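Local structure of exopolygalacturonase (Yersinia enterocolitica, 2UVF) at residues T237-P241 / G327-S331; S198-L203 / A242-I248; L232-S236 / K414-Q418; S296-V301 / L322-Y326; L336-V342 / N359-V365. The protein probably hydrolyses polygalacturonate, the backbone of pectin, as a family 28 glycoside hydrolase that cuts galacturonic acid units from the end of the chain. One frame throughout, in Å; residues are numbered along the deposited sequence. Where two conformers were deposited one is given.

In the fold
Contacts 2 and 5 lie in the wall of the beta-helix, their centres about 15 Å apart. Strands 194-202, 245-247, 334-339 and 357-360 pair in parallel one after another, contact 2 joining the first two and contact 5 the last two. Helix 322-328, in the excursion before strand 334-339, serves both contacts 1 and 4, whose centres are about 12 Å apart. Contact 3 ties two loops together at about 16 Å from the centres of both contacts 1 and 5; along the sequence it encloses contacts 1, 4 and 5. Contacts 1 and 3 hold pocket residues Arg-240 and Leu-232, which touch, so both contacts border the sugar site; Leu-232 also packs on Leu-360 of contact 5.

Contact 1: residues T237-P241 / G327-S331; sequences TIERP and GQRRS. With ADA (alpha-D-galactopyranuronic acid), chain C.
Pro-241 sets CD over one face of the Arg-329 guanidinium, 3.6 Å above the plane and toward the rim of the group. The same guanidinium is engaged at its edge, where NH1 donates to Glu-239 O at 2.7 Å. That donor sits 44° out of the carbonyl plane. The arginine reaches round because its chain is bent at both chi2 (-74°) and chi3 (-49°), folding the tip back over the backbone of 239-241. Pro-241 CG also lies near Arg-329 O and Ser-331 OG, and the serine hydroxyl probably hydrogen-bonds to Ala-242 O. Strand 240-241 forms a small antiparallel pair with strand 228-230, and here it meets the end of helix 322-328 beside the beta-helix cleft where the sugar is bound. Arg-240, extended from CG to NE, points into that cleft. Its NH1 and NH2 both donate to O6A of the galacturonic acid, NH1 at 2.7 Å, and NH2 also reaches O6B at 3.0 Å, so three bonds grip the carboxylate. Asn-406 and His-355 bind the same sugar. Arg-240 CG rests against Gln-328 O at 3.2 Å, while further out Ile-238 crosses Gln-328 at about a right angle, CG2 3.8 Å from CB.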
# COMPACT_ATOMS: atom_id res chain seq x y z
N THR A 237 14.74 -2.00 -20.15
CA THR A 237 16.03 -1.72 -20.78
C THR A 237 16.92 -0.70 -20.06
O THR A 237 18.13 -0.69 -20.25
CB THR A 237 15.90 -1.47 -22.32
OG1 THR A 237 14.93 -0.46 -22.59
CG2 THR A 237 15.47 -2.75 -23.03
N ILE A 238 16.32 0.11 -19.20
CA ILE A 238 17.05 1.13 -18.45
C ILE A 238 17.25 0.70 -16.99
O ILE A 238 16.29 0.40 -16.26
CB ILE A 238 16.37 2.53 -18.60
CG1 ILE A 238 16.24 2.90 -20.09
CG2 ILE A 238 17.10 3.61 -17.79
CD1 ILE A 238 15.25 4.01 -20.40
N GLU A 239 18.51 0.63 -16.58
CA GLU A 239 18.90 0.27 -15.22
C GLU A 239 18.60 1.43 -14.26
O GLU A 239 18.85 2.59 -14.57
CB GLU A 239 20.40 -0.08 -15.19
CG GLU A 239 21.03 -0.36 -13.82
CD GLU A 239 20.90 -1.80 -13.35
OE1 GLU A 239 20.16 -2.59 -13.97
OE2 GLU A 239 21.54 -2.14 -12.34
N ARG A 240 18.08 1.08 -13.08
CA ARG A 240 17.71 2.09 -12.08
C ARG A 240 18.71 2.07 -10.94
O ARG A 240 19.33 1.04 -10.66
CB ARG A 240 16.29 1.81 -11.57
CG ARG A 240 15.23 2.09 -12.60
CD ARG A 240 13.87 1.65 -12.12
NE ARG A 240 12.81 2.23 -12.92
CZ ARG A 240 11.52 2.23 -12.59
NH1 ARG A 240 11.11 1.67 -11.45
NH2 ARG A 240 10.64 2.79 -13.38
N PRO A 241 18.90 3.21 -10.25
CA PRO A 241 19.84 3.12 -9.17
C PRO A 241 19.25 2.35 -7.98
O PRO A 241 18.05 2.05 -7.96
CB PRO A 241 20.08 4.59 -8.79
CG PRO A 241 18.83 5.28 -9.16
CD PRO A 241 18.32 4.56 -10.38
N GLY A 327 12.26 9.91 -15.19
CA GLY A 327 11.44 8.71 -15.07
C GLY A 327 12.11 7.45 -14.52
O GLY A 327 11.43 6.55 -14.00
N GLN A 328 13.44 7.38 -14.64
CA GLN A 328 14.14 6.13 -14.31
C GLN A 328 15.27 6.24 -13.29
O GLN A 328 15.61 5.26 -12.63
CB GLN A 328 14.67 5.45 -15.60
CG GLN A 328 13.65 5.24 -16.72
CD GLN A 328 12.43 4.41 -16.29
OE1 GLN A 328 11.35 4.59 -16.80
NE2 GLN A 328 12.62 3.50 -15.36
N ARG A 329 15.84 7.42 -13.13
CA ARG A 329 17.11 7.55 -12.43
C ARG A 329 17.07 8.17 -11.03
O ARG A 329 18.11 8.36 -10.41
CB ARG A 329 18.15 8.25 -13.33
CG ARG A 329 18.34 7.63 -14.73
CD ARG A 329 19.11 6.34 -14.68
NE ARG A 329 20.32 6.52 -13.88
CZ ARG A 329 20.95 5.55 -13.24
NH1 ARG A 329 20.50 4.29 -13.29
NH2 ARG A 329 22.05 5.83 -12.54
N ARG A 330 15.87 8.45 -10.50
CA ARG A 330 15.74 8.87 -9.08
C ARG A 330 15.63 7.62 -8.21
O ARG A 330 14.92 6.69 -8.57
CB ARG A 330 14.50 9.73 -8.88
CG ARG A 330 14.44 10.94 -9.77
CD ARG A 330 13.19 11.74 -9.53
NE ARG A 330 12.07 11.33 -10.37
CZ ARG A 330 10.80 11.29 -9.97
NH1 ARG A 330 10.47 11.60 -8.71
NH2 ARG A 330 9.86 10.92 -10.82
N SER A 331 16.33 7.61 -7.08
CA SER A 331 16.26 6.50 -6.12
C SER A 331 14.93 6.44 -5.35
O SER A 331 14.53 7.41 -4.70
CB SER A 331 17.41 6.59 -5.11
OG SER A 331 18.63 6.02 -5.60
C1 ADA C . 3.75 2.28 -12.70
C2 ADA C . 3.37 1.12 -11.75
C3 ADA C . 4.22 1.27 -10.47
C4 ADA C . 5.74 1.22 -10.82
C5 ADA C . 6.07 2.34 -11.83
C6 ADA C . 7.53 2.46 -12.35
O2 ADA C . 1.96 1.12 -11.46
O3 ADA C . 3.87 0.28 -9.51
O4 ADA C . 6.11 -0.06 -11.35
O5 ADA C . 5.19 2.28 -12.99
O6B ADA C . 7.67 2.57 -13.59
O6A ADA C . 8.48 2.45 -11.53

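Contact 2: residues S198-L203 / A242-I248; sequences SGALWL and ASLINAI
Ala-200 CB and Ala-242 CB meet at 3.5 Å in the small apolar centre of this contact, and Trp-202 adds its CH2 at 3.6 Å from Ala-242 CB. Asn-246 runs alongside the indole and points the same way. Its amide lies 21° from parallel with the ring, and ND2 stands 4.1 Å above the ring plane, over its centre. Beyond it Ile-248 CB approaches the ring edge at CZ3. On the face of the sheet that carries Leu-201 and Ile-245, Ile-245 CG2 meets Leu-203 CD1 at 3.7 Å, while Leu-217 of strand 215-219 touches both Leu-201 and Ile-245. The two segments belong to laterally neighbouring parallel strands of the beta-helix wall, with Leu-201 paired to Ile-245 and Trp-202 to Asn-246. Leu-201 N bonds to Leu-244 O, and Leu-203 N to Asn-246 O. Leu-201 O is held twice by one residue: Asn-246 ND2 gives a nearly straight bond of 2.9 Å (165°), and its backbone N a weak one. With CG beside its own backbone N (chi1 -56°), the Asn-246 amide can also turn back on the preceding loop, where OD1 takes Ser-243 N on a lone pair at 3.0 Å and ND2 donates to Ser-243 O. At the polar edge a water donates to Leu-203 O at 2.7 Å and weakly accepts from Ile-248 N.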
# COMPACT_ATOMS: atom_id res chain seq x y z
N SER A 198 23.07 8.50 5.06
CA SER A 198 23.54 7.24 4.51
C SER A 198 23.20 7.16 3.03
O SER A 198 22.28 7.83 2.55
CB SER A 198 22.94 6.06 5.28
OG SER A 198 23.24 4.81 4.67
N GLY A 199 23.98 6.35 2.30
CA GLY A 199 23.68 6.02 0.90
C GLY A 199 23.00 4.67 0.86
O GLY A 199 22.59 4.14 1.90
N ALA A 200 22.90 4.09 -0.33
CA ALA A 200 22.27 2.78 -0.48
C ALA A 200 22.87 1.74 0.44
O ALA A 200 24.08 1.63 0.54
CB ALA A 200 22.33 2.30 -1.94
N LEU A 201 22.00 0.98 1.11
CA LEU A 201 22.41 -0.10 1.99
C LEU A 201 21.80 -1.38 1.43
O LEU A 201 20.82 -1.32 0.70
CB LEU A 201 21.91 0.13 3.42
CG LEU A 201 22.21 1.48 4.09
CD1 LEU A 201 21.22 1.75 5.22
CD2 LEU A 201 23.66 1.58 4.60
N TRP A 202 22.39 -2.53 1.75
CA TRP A 202 22.02 -3.78 1.13
C TRP A 202 21.77 -4.80 2.23
O TRP A 202 22.68 -5.15 2.99
CB TRP A 202 23.10 -4.26 0.16
CG TRP A 202 23.50 -3.20 -0.83
CD1 TRP A 202 24.41 -2.19 -0.64
CD2 TRP A 202 22.98 -3.03 -2.16
NE1 TRP A 202 24.48 -1.40 -1.77
CE2 TRP A 202 23.62 -1.89 -2.71
CE3 TRP A 202 22.04 -3.73 -2.93
CZ2 TRP A 202 23.35 -1.43 -4.01
CZ3 TRP A 202 21.78 -3.27 -4.23
CH2 TRP A 202 22.44 -2.14 -4.75
N LEU A 203 20.52 -5.25 2.33
CA LEU A 203 20.12 -6.15 3.39
C LEU A 203 20.42 -7.57 2.97
O LEU A 203 20.77 -7.84 1.82
CB LEU A 203 18.62 -5.99 3.71
CG LEU A 203 18.08 -4.64 4.20
CD1 LEU A 203 16.60 -4.74 4.45
CD2 LEU A 203 18.77 -4.15 5.45
N ALA A 242 20.12 2.03 -7.02
CA ALA A 242 19.69 1.47 -5.76
C ALA A 242 18.82 2.48 -4.99
O ALA A 242 19.01 3.70 -5.09
CB ALA A 242 20.91 1.09 -4.92
N SER A 243 17.85 1.95 -4.25
CA SER A 243 17.08 2.71 -3.27
C SER A 243 17.94 2.95 -2.04
O SER A 243 19.07 2.46 -1.95
CB SER A 243 15.82 1.93 -2.88
OG SER A 243 15.01 1.65 -4.02
N LEU A 244 17.39 3.69 -1.08
CA LEU A 244 18.05 3.89 0.20
C LEU A 244 18.24 2.55 0.92
O LEU A 244 19.30 2.29 1.50
CB LEU A 244 17.24 4.88 1.06
CG LEU A 244 17.86 5.42 2.35
CD1 LEU A 244 19.20 6.14 2.06
CD2 LEU A 244 16.88 6.34 3.10
N ILE A 245 17.21 1.72 0.90
CA ILE A 245 17.28 0.39 1.49
C ILE A 245 16.92 -0.63 0.44
O ILE A 245 15.92 -0.49 -0.27
CB ILE A 245 16.37 0.23 2.75
CG1 ILE A 245 16.79 1.20 3.84
CG2 ILE A 245 16.39 -1.23 3.26
CD1 ILE A 245 15.65 1.68 4.69
N ASN A 246 17.76 -1.65 0.33
CA ASN A 246 17.61 -2.65 -0.72
C ASN A 246 17.65 -4.07 -0.18
O ASN A 246 18.34 -4.35 0.78
CB ASN A 246 18.74 -2.52 -1.73
CG ASN A 246 18.84 -1.16 -2.32
OD1 ASN A 246 18.16 -0.86 -3.29
ND2 ASN A 246 19.70 -0.32 -1.77
N ALA A 247 16.92 -4.96 -0.84
CA ALA A 247 17.22 -6.38 -0.79
C ALA A 247 17.19 -6.87 -2.24
O ALA A 247 16.18 -7.38 -2.72
CB ALA A 247 16.22 -7.13 0.08
N ILE A 248 18.32 -6.68 -2.94
CA ILE A 248 18.42 -6.94 -4.39
C ILE A 248 19.62 -7.82 -4.71
O ILE A 248 20.76 -7.44 -4.44
CB ILE A 248 18.50 -5.62 -5.24
CG1 ILE A 248 17.36 -4.66 -4.89
CG2 ILE A 248 18.52 -5.93 -6.76
CD1 ILE A 248 17.44 -3.28 -5.52
O HOH W 1 20.75 -6.85 -0.67

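Contact 3: residues L232-S236 / K414-Q418; sequences LYPYS and KAQEQ
Tyr-235 and Gln-418 form a contact of crossed flat groups, without backbone pairing, between two irregular loops at the rim of the beta-helix: a type I turn from Tyr-233 to Ser-236 and a short 3-10 segment at 415-417. Tyr-235 CG sits between its backbone N and carbonyl carbon (chi1 41°), which sends the phenol across to the 3-10 segment. The amide of Gln-418 stands almost perpendicular to this ring, 88° between planes, and approaches at its edge, with NE2 in a weak hydrogen bond to the hydroxyl OH at 2.8 Å. A second bond, NE2 to Ala-415 O at 2.9 Å, lies on a lone pair of that carbonyl and helps to set the amide's rotation. This leaves OE1 near Tyr-233, 3.2 Å from its CD1, amide and ring 73° apart. Tyr-235 and Lys-414 run past each other in opposite directions, Lys-414 CB 3.5 Å from Tyr-235 CD2, while the amine end leads away. Pro-234 offers CG to Glu-417 OE2 at 3.2 Å. Both phenols have further partners: Tyr-235 OH bonds to Thr-411 N, and Tyr-233 OH to His-443 of the ligand pocket. Leu-232, just before the turn, touches the bound sugar and packs on Met-358 and Leu-360 of strand 357-360 in the wall.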
# COMPACT_ATOMS: atom_id res chain seq x y z
N LEU A 232 13.42 -3.10 -13.44
CA LEU A 232 12.08 -3.43 -12.95
C LEU A 232 11.58 -4.78 -13.46
O LEU A 232 11.17 -5.65 -12.66
CB LEU A 232 11.08 -2.32 -13.29
CG LEU A 232 9.71 -2.31 -12.60
CD1 LEU A 232 9.88 -2.04 -11.11
CD2 LEU A 232 8.84 -1.25 -13.24
N TYR A 233 11.60 -4.96 -14.77
CA TYR A 233 11.18 -6.22 -15.39
C TYR A 233 12.35 -6.84 -16.16
O TYR A 233 13.35 -6.15 -16.42
CB TYR A 233 9.94 -6.00 -16.27
CG TYR A 233 8.78 -5.39 -15.52
CD1 TYR A 233 8.30 -5.97 -14.34
CD2 TYR A 233 8.18 -4.22 -15.96
CE1 TYR A 233 7.25 -5.40 -13.64
CE2 TYR A 233 7.14 -3.64 -15.27
CZ TYR A 233 6.68 -4.23 -14.10
OH TYR A 233 5.63 -3.64 -13.41
N PRO A 234 12.28 -8.15 -16.46
CA PRO A 234 13.37 -8.77 -17.25
C PRO A 234 13.60 -8.04 -18.59
O PRO A 234 14.73 -7.99 -19.07
CB PRO A 234 12.88 -10.22 -17.48
CG PRO A 234 11.41 -10.22 -17.13
CD PRO A 234 11.25 -9.14 -16.08
N TYR A 235 12.53 -7.45 -19.13
CA TYR A 235 12.51 -6.77 -20.42
C TYR A 235 12.64 -5.25 -20.29
O TYR A 235 12.36 -4.52 -21.26
CB TYR A 235 11.21 -7.10 -21.16
CG TYR A 235 9.97 -7.11 -20.27
CD1 TYR A 235 9.16 -5.97 -20.12
CD2 TYR A 235 9.61 -8.27 -19.57
CE1 TYR A 235 8.01 -5.98 -19.30
CE2 TYR A 235 8.46 -8.30 -18.74
CZ TYR A 235 7.67 -7.16 -18.62
OH TYR A 235 6.57 -7.20 -17.80
N SER A 236 13.01 -4.78 -19.10
CA SER A 236 13.19 -3.34 -18.86
C SER A 236 14.61 -2.96 -19.25
O SER A 236 15.57 -3.53 -18.73
CB SER A 236 12.89 -2.97 -17.40
OG SER A 236 11.49 -2.94 -17.15
N LYS A 414 5.72 -10.02 -22.91
CA LYS A 414 6.75 -10.71 -22.12
C LYS A 414 6.38 -10.88 -20.64
O LYS A 414 7.14 -11.48 -19.88
CB LYS A 414 8.09 -9.96 -22.21
CG LYS A 414 8.64 -9.74 -23.60
CD LYS A 414 9.67 -10.78 -23.97
CE LYS A 414 10.51 -10.31 -25.15
NZ LYS A 414 11.69 -11.21 -25.36
N ALA A 415 5.23 -10.33 -20.24
CA ALA A 415 4.84 -10.22 -18.83
C ALA A 415 4.82 -11.54 -18.04
O ALA A 415 5.33 -11.60 -16.92
CB ALA A 415 3.49 -9.51 -18.70
N GLN A 416 4.26 -12.58 -18.64
CA GLN A 416 4.14 -13.91 -18.00
C GLN A 416 5.48 -14.65 -17.71
O GLN A 416 5.47 -15.73 -17.10
CB GLN A 416 3.12 -14.82 -18.73
CG GLN A 416 3.42 -15.09 -20.21
CD GLN A 416 3.01 -13.95 -21.15
OE1 GLN A 416 3.06 -12.78 -20.78
NE2 GLN A 416 2.61 -14.31 -22.37
N GLU A 417 6.61 -14.08 -18.12
CA GLU A 417 7.94 -14.50 -17.61
C GLU A 417 8.01 -14.42 -16.07
O GLU A 417 8.99 -14.85 -15.44
CB GLU A 417 9.06 -13.63 -18.22
CG GLU A 417 9.36 -13.90 -19.71
CD GLU A 417 10.34 -12.89 -20.34
OE1 GLU A 417 10.31 -12.74 -21.59
OE2 GLU A 417 11.13 -12.26 -19.61
N GLN A 418 6.93 -13.88 -15.49
CA GLN A 418 6.84 -13.56 -14.06
C GLN A 418 5.47 -13.98 -13.51
O GLN A 418 4.49 -14.06 -14.24
CB GLN A 418 7.07 -12.05 -13.83
CG GLN A 418 7.65 -11.28 -15.05
CD GLN A 418 7.44 -9.77 -14.96
OE1 GLN A 418 7.98 -9.12 -14.06
NE2 GLN A 418 6.67 -9.21 -15.90

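Contact 4: residues S296-V301 / L322-Y326; sequences SKNSKV and LKNAY
Tyr-326 presents one face of its ring to an irregular loop, Asn-298 CA making a CH-pi contact that docks the loop on helix 322-328, within an excursion from the beta-helix. Asn-298 CA sits 3.7 Å from the ring centroid and only 14° off the normal, almost directly over the centre, while the carbonyl carbon of Lys-297 lies over the same face nearer the rim. The ring can lie under the loop because CG is anti to the backbone N (chi1 -166°), which carries the phenol outward from the helix. Asn-298 CB follows the ring down to its root, 3.4 Å from Tyr-326 CG. Val-301 approaches differently: it slides past the tyrosine in the reverse direction, CB 3.7 Å from CE1, and its CG2 lies at the ring edge in plane. One helical turn earlier, Leu-322 meets the same loop with its branch, CD1 and CD2 both about 3.6 Å from Asn-298 O. The loop is itself folded by a bond from Lys-300 N to Lys-297 O. Trp-274 touches Ser-296, Val-301 and Tyr-326 together, and Tyr-326 OH is hydrogen-bonded to Asn-378. Arg-330 adds a cation-pi contact to the same ring. Between loop and helix, one water donates to Lys-323 O at 2.6 Å and weakly accepts from Asn-298 ND2.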
# COMPACT_ATOMS: atom_id res chain seq x y z
N SER A 296 6.56 18.47 -8.11
CA SER A 296 7.44 18.84 -9.21
C SER A 296 7.12 18.12 -10.52
O SER A 296 6.23 17.27 -10.55
CB SER A 296 8.89 18.59 -8.80
OG SER A 296 9.81 19.19 -9.70
N LYS A 297 7.85 18.47 -11.58
CA LYS A 297 7.83 17.72 -12.85
C LYS A 297 9.24 17.63 -13.47
O LYS A 297 10.21 18.12 -12.88
CB LYS A 297 6.79 18.29 -13.82
CG LYS A 297 6.95 19.75 -14.13
CD LYS A 297 5.73 20.31 -14.79
CE LYS A 297 5.86 21.82 -14.85
NZ LYS A 297 4.73 22.47 -15.54
N ASN A 298 9.39 16.99 -14.63
CA ASN A 298 10.75 16.82 -15.13
C ASN A 298 11.48 18.12 -15.41
O ASN A 298 12.66 18.23 -15.12
CB ASN A 298 10.92 15.74 -16.25
CG ASN A 298 10.01 15.92 -17.44
OD1 ASN A 298 9.68 17.02 -17.85
ND2 ASN A 298 9.64 14.81 -18.04
N SER A 299 10.74 19.13 -15.86
CA SER A 299 11.28 20.43 -16.24
C SER A 299 11.52 21.37 -15.06
O SER A 299 12.13 22.42 -15.24
CB SER A 299 10.35 21.10 -17.24
OG SER A 299 9.09 21.38 -16.67
N LYS A 300 11.02 20.99 -13.88
CA LYS A 300 11.14 21.79 -12.66
C LYS A 300 12.03 21.16 -11.57
O LYS A 300 12.28 21.79 -10.55
CB LYS A 300 9.75 22.13 -12.09
CG LYS A 300 8.91 23.11 -12.93
CD LYS A 300 9.53 24.53 -13.01
CE LYS A 300 8.88 25.36 -14.13
NZ LYS A 300 9.33 26.80 -14.20
N VAL A 301 12.50 19.92 -11.77
CA VAL A 301 13.32 19.21 -10.78
C VAL A 301 14.63 19.96 -10.42
O VAL A 301 15.13 19.86 -9.30
CB VAL A 301 13.61 17.72 -11.21
CG1 VAL A 301 14.58 17.65 -12.41
CG2 VAL A 301 14.10 16.88 -10.05
N LEU A 322 16.05 14.29 -20.52
CA LEU A 322 15.34 14.61 -19.30
C LEU A 322 14.20 13.65 -18.99
O LEU A 322 14.13 13.14 -17.86
CB LEU A 322 14.80 16.04 -19.39
CG LEU A 322 14.25 16.71 -18.13
CD1 LEU A 322 15.33 16.78 -17.11
CD2 LEU A 322 13.80 18.11 -18.50
N LYS A 323 13.33 13.38 -19.98
CA LYS A 323 12.20 12.47 -19.77
C LYS A 323 12.63 11.17 -19.09
O LYS A 323 12.09 10.81 -18.04
CB LYS A 323 11.42 12.19 -21.06
CG LYS A 323 10.47 10.97 -20.94
CD LYS A 323 9.48 10.82 -22.09
CE LYS A 323 8.93 9.39 -22.18
NZ LYS A 323 9.97 8.40 -22.66
N ASN A 324 13.62 10.49 -19.67
CA ASN A 324 14.15 9.24 -19.13
C ASN A 324 14.94 9.38 -17.83
O ASN A 324 14.95 8.47 -17.01
CB ASN A 324 15.01 8.49 -20.17
CG ASN A 324 14.18 7.73 -21.20
OD1 ASN A 324 14.44 7.82 -22.40
ND2 ASN A 324 13.17 6.99 -20.73
N ALA A 325 15.63 10.51 -17.68
CA ALA A 325 16.44 10.74 -16.49
C ALA A 325 15.53 10.93 -15.26
O ALA A 325 15.76 10.35 -14.21
CB ALA A 325 17.35 11.95 -16.69
N TYR A 326 14.49 11.73 -15.44
CA TYR A 326 13.45 11.91 -14.43
C TYR A 326 12.63 10.63 -14.13
O TYR A 326 12.36 10.32 -12.96
CB TYR A 326 12.54 13.08 -14.85
CG TYR A 326 11.63 13.58 -13.75
CD1 TYR A 326 12.12 14.42 -12.73
CD2 TYR A 326 10.27 13.23 -13.74
CE1 TYR A 326 11.26 14.89 -11.71
CE2 TYR A 326 9.41 13.69 -12.73
CZ TYR A 326 9.92 14.51 -11.72
OH TYR A 326 9.06 14.95 -10.76
O HOH W 2 9.73 11.57 -17.13

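Contact 5: residues L336-V342 / N359-V365; sequences LRGVENV and NLENHNV. With SO4 (sulfate ion), chain D.
Asn-362 lies alongside Val-339 between neighbouring parallel strands of the beta-helix, just before the corners at 340-341 and 364, and its side chain stitches the two coils at an interruption of the strand pairing. CB rests 3.4 Å from Val-339 O. From there CG, anti to the carbonyl carbon (chi1 -64°), carries the amide toward the other strand. OD1 accepts from Val-339 N at 2.9 Å, the donor standing 50° out of the amide's carbonyl plane. ND2 makes weak bonds to Leu-336 O and to Asn-359 OD1. Leu-336 O already receives Leu-360 N at 2.8 Å. Gly-338, at positive phi, donates to Leu-360 O, and beyond the interruption His-363 N bonds to Val-339 O. Val-342 and Val-365 run side by side, their CG2 atoms 4.1 Å apart. On the Leu-360 side, Arg-337 lays CG 3.7 Å from Leu-360 CB, then bends at chi3 so that NH1 donates to O2 of a sulfate ion, probably from the crystallisation liquor, at 3.1 Å.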
# COMPACT_ATOMS: atom_id res chain seq x y z
N LEU A 336 12.68 -4.14 -2.23
CA LEU A 336 12.97 -5.48 -1.77
C LEU A 336 12.49 -6.40 -2.84
O LEU A 336 11.31 -6.40 -3.17
CB LEU A 336 12.26 -5.78 -0.45
CG LEU A 336 12.32 -4.69 0.63
CD1 LEU A 336 11.33 -5.09 1.71
CD2 LEU A 336 13.73 -4.46 1.18
N ARG A 337 13.42 -7.20 -3.36
CA ARG A 337 13.15 -8.05 -4.51
C ARG A 337 13.56 -9.51 -4.24
O ARG A 337 14.63 -9.78 -3.67
CB ARG A 337 13.87 -7.51 -5.75
CG ARG A 337 13.45 -8.21 -7.03
CD ARG A 337 14.13 -7.62 -8.25
NE ARG A 337 15.57 -7.88 -8.27
CZ ARG A 337 16.34 -7.71 -9.35
NH1 ARG A 337 15.81 -7.32 -10.49
NH2 ARG A 337 17.63 -7.97 -9.29
N GLY A 338 12.69 -10.44 -4.64
CA GLY A 338 12.92 -11.87 -4.44
C GLY A 338 12.82 -12.39 -3.02
O GLY A 338 13.22 -13.52 -2.77
N VAL A 339 12.26 -11.59 -2.10
CA VAL A 339 12.23 -11.96 -0.68
C VAL A 339 11.08 -12.90 -0.32
O VAL A 339 9.92 -12.69 -0.71
CB VAL A 339 12.29 -10.71 0.27
CG1 VAL A 339 12.47 -11.14 1.71
CG2 VAL A 339 13.42 -9.78 -0.13
N GLU A 340 11.44 -13.95 0.42
CA GLU A 340 10.47 -14.89 0.96
C GLU A 340 10.33 -14.58 2.45
O GLU A 340 11.29 -14.78 3.20
CB GLU A 340 10.97 -16.32 0.77
CG GLU A 340 10.00 -17.39 1.24
CD GLU A 340 8.88 -17.61 0.25
OE1 GLU A 340 9.05 -17.22 -0.93
OE2 GLU A 340 7.83 -18.17 0.66
N ASN A 341 9.15 -14.07 2.84
CA ASN A 341 8.83 -13.57 4.21
C ASN A 341 9.37 -12.18 4.56
O ASN A 341 10.49 -12.05 5.03
CB ASN A 341 9.23 -14.55 5.33
CG ASN A 341 8.76 -15.98 5.09
OD1 ASN A 341 9.46 -16.93 5.43
ND2 ASN A 341 7.60 -16.13 4.52
N VAL A 342 8.56 -11.14 4.36
CA VAL A 342 8.94 -9.77 4.77
C VAL A 342 8.03 -9.23 5.88
O VAL A 342 6.84 -9.55 5.93
CB VAL A 342 8.91 -8.79 3.59
CG1 VAL A 342 9.45 -7.42 4.02
CG2 VAL A 342 9.71 -9.32 2.44
N ASN A 359 8.02 -3.72 -3.38
CA ASN A 359 8.15 -5.16 -3.22
C ASN A 359 8.06 -5.75 -4.59
O ASN A 359 7.05 -5.58 -5.28
CB ASN A 359 7.02 -5.73 -2.37
CG ASN A 359 7.05 -5.24 -0.97
OD1 ASN A 359 7.64 -5.87 -0.10
ND2 ASN A 359 6.44 -4.07 -0.74
N LEU A 360 9.14 -6.40 -5.01
CA LEU A 360 9.22 -6.97 -6.34
C LEU A 360 9.45 -8.48 -6.21
O LEU A 360 10.44 -8.91 -5.61
CB LEU A 360 10.32 -6.29 -7.17
CG LEU A 360 10.18 -4.79 -7.53
CD1 LEU A 360 11.34 -4.35 -8.36
CD2 LEU A 360 8.85 -4.41 -8.23
N GLU A 361 8.52 -9.27 -6.74
CA GLU A 361 8.66 -10.70 -6.71
C GLU A 361 8.85 -11.28 -5.30
O GLU A 361 9.57 -12.23 -5.12
CB GLU A 361 9.76 -11.18 -7.70
CG GLU A 361 9.30 -11.31 -9.14
CD GLU A 361 10.38 -11.73 -10.13
OE1 GLU A 361 10.54 -12.91 -10.46
OE2 GLU A 361 11.09 -10.85 -10.63
N ASN A 362 8.10 -10.74 -4.33
CA ASN A 362 8.12 -11.24 -2.97
C ASN A 362 6.95 -12.19 -2.69
O ASN A 362 5.92 -12.16 -3.37
CB ASN A 362 8.08 -10.09 -1.97
CG ASN A 362 9.28 -9.22 -2.05
OD1 ASN A 362 10.26 -9.56 -2.73
ND2 ASN A 362 9.25 -8.09 -1.37
N HIS A 363 7.16 -13.05 -1.69
CA HIS A 363 6.08 -13.82 -1.12
C HIS A 363 6.01 -13.46 0.35
O HIS A 363 7.04 -13.16 0.96
CB HIS A 363 6.32 -15.33 -1.23
CG HIS A 363 6.21 -15.87 -2.62
ND1 HIS A 363 6.56 -17.16 -2.94
CD2 HIS A 363 5.82 -15.28 -3.78
CE1 HIS A 363 6.36 -17.35 -4.23
NE2 HIS A 363 5.92 -16.23 -4.77
N ASN A 364 4.79 -13.52 0.90
CA ASN A 364 4.54 -13.38 2.34
C ASN A 364 5.06 -12.07 2.92
O ASN A 364 5.95 -12.08 3.76
CB ASN A 364 5.10 -14.59 3.10
CG ASN A 364 4.76 -15.90 2.43
OD1 ASN A 364 3.70 -16.04 1.80
ND2 ASN A 364 5.69 -16.87 2.52
N VAL A 365 4.54 -10.96 2.41
CA VAL A 365 4.92 -9.62 2.86
C VAL A 365 3.85 -9.11 3.81
O VAL A 365 2.67 -9.30 3.55
CB VAL A 365 5.03 -8.61 1.70
CG1 VAL A 365 5.35 -7.20 2.23
CG2 VAL A 365 6.07 -9.08 0.63
S SO4 D . 19.13 -6.91 -12.63
O1 SO4 D . 19.96 -6.20 -11.66
O2 SO4 D . 17.76 -6.37 -12.68
O3 SO4 D . 19.72 -6.79 -13.97
O4 SO4 D . 19.11 -8.32 -12.22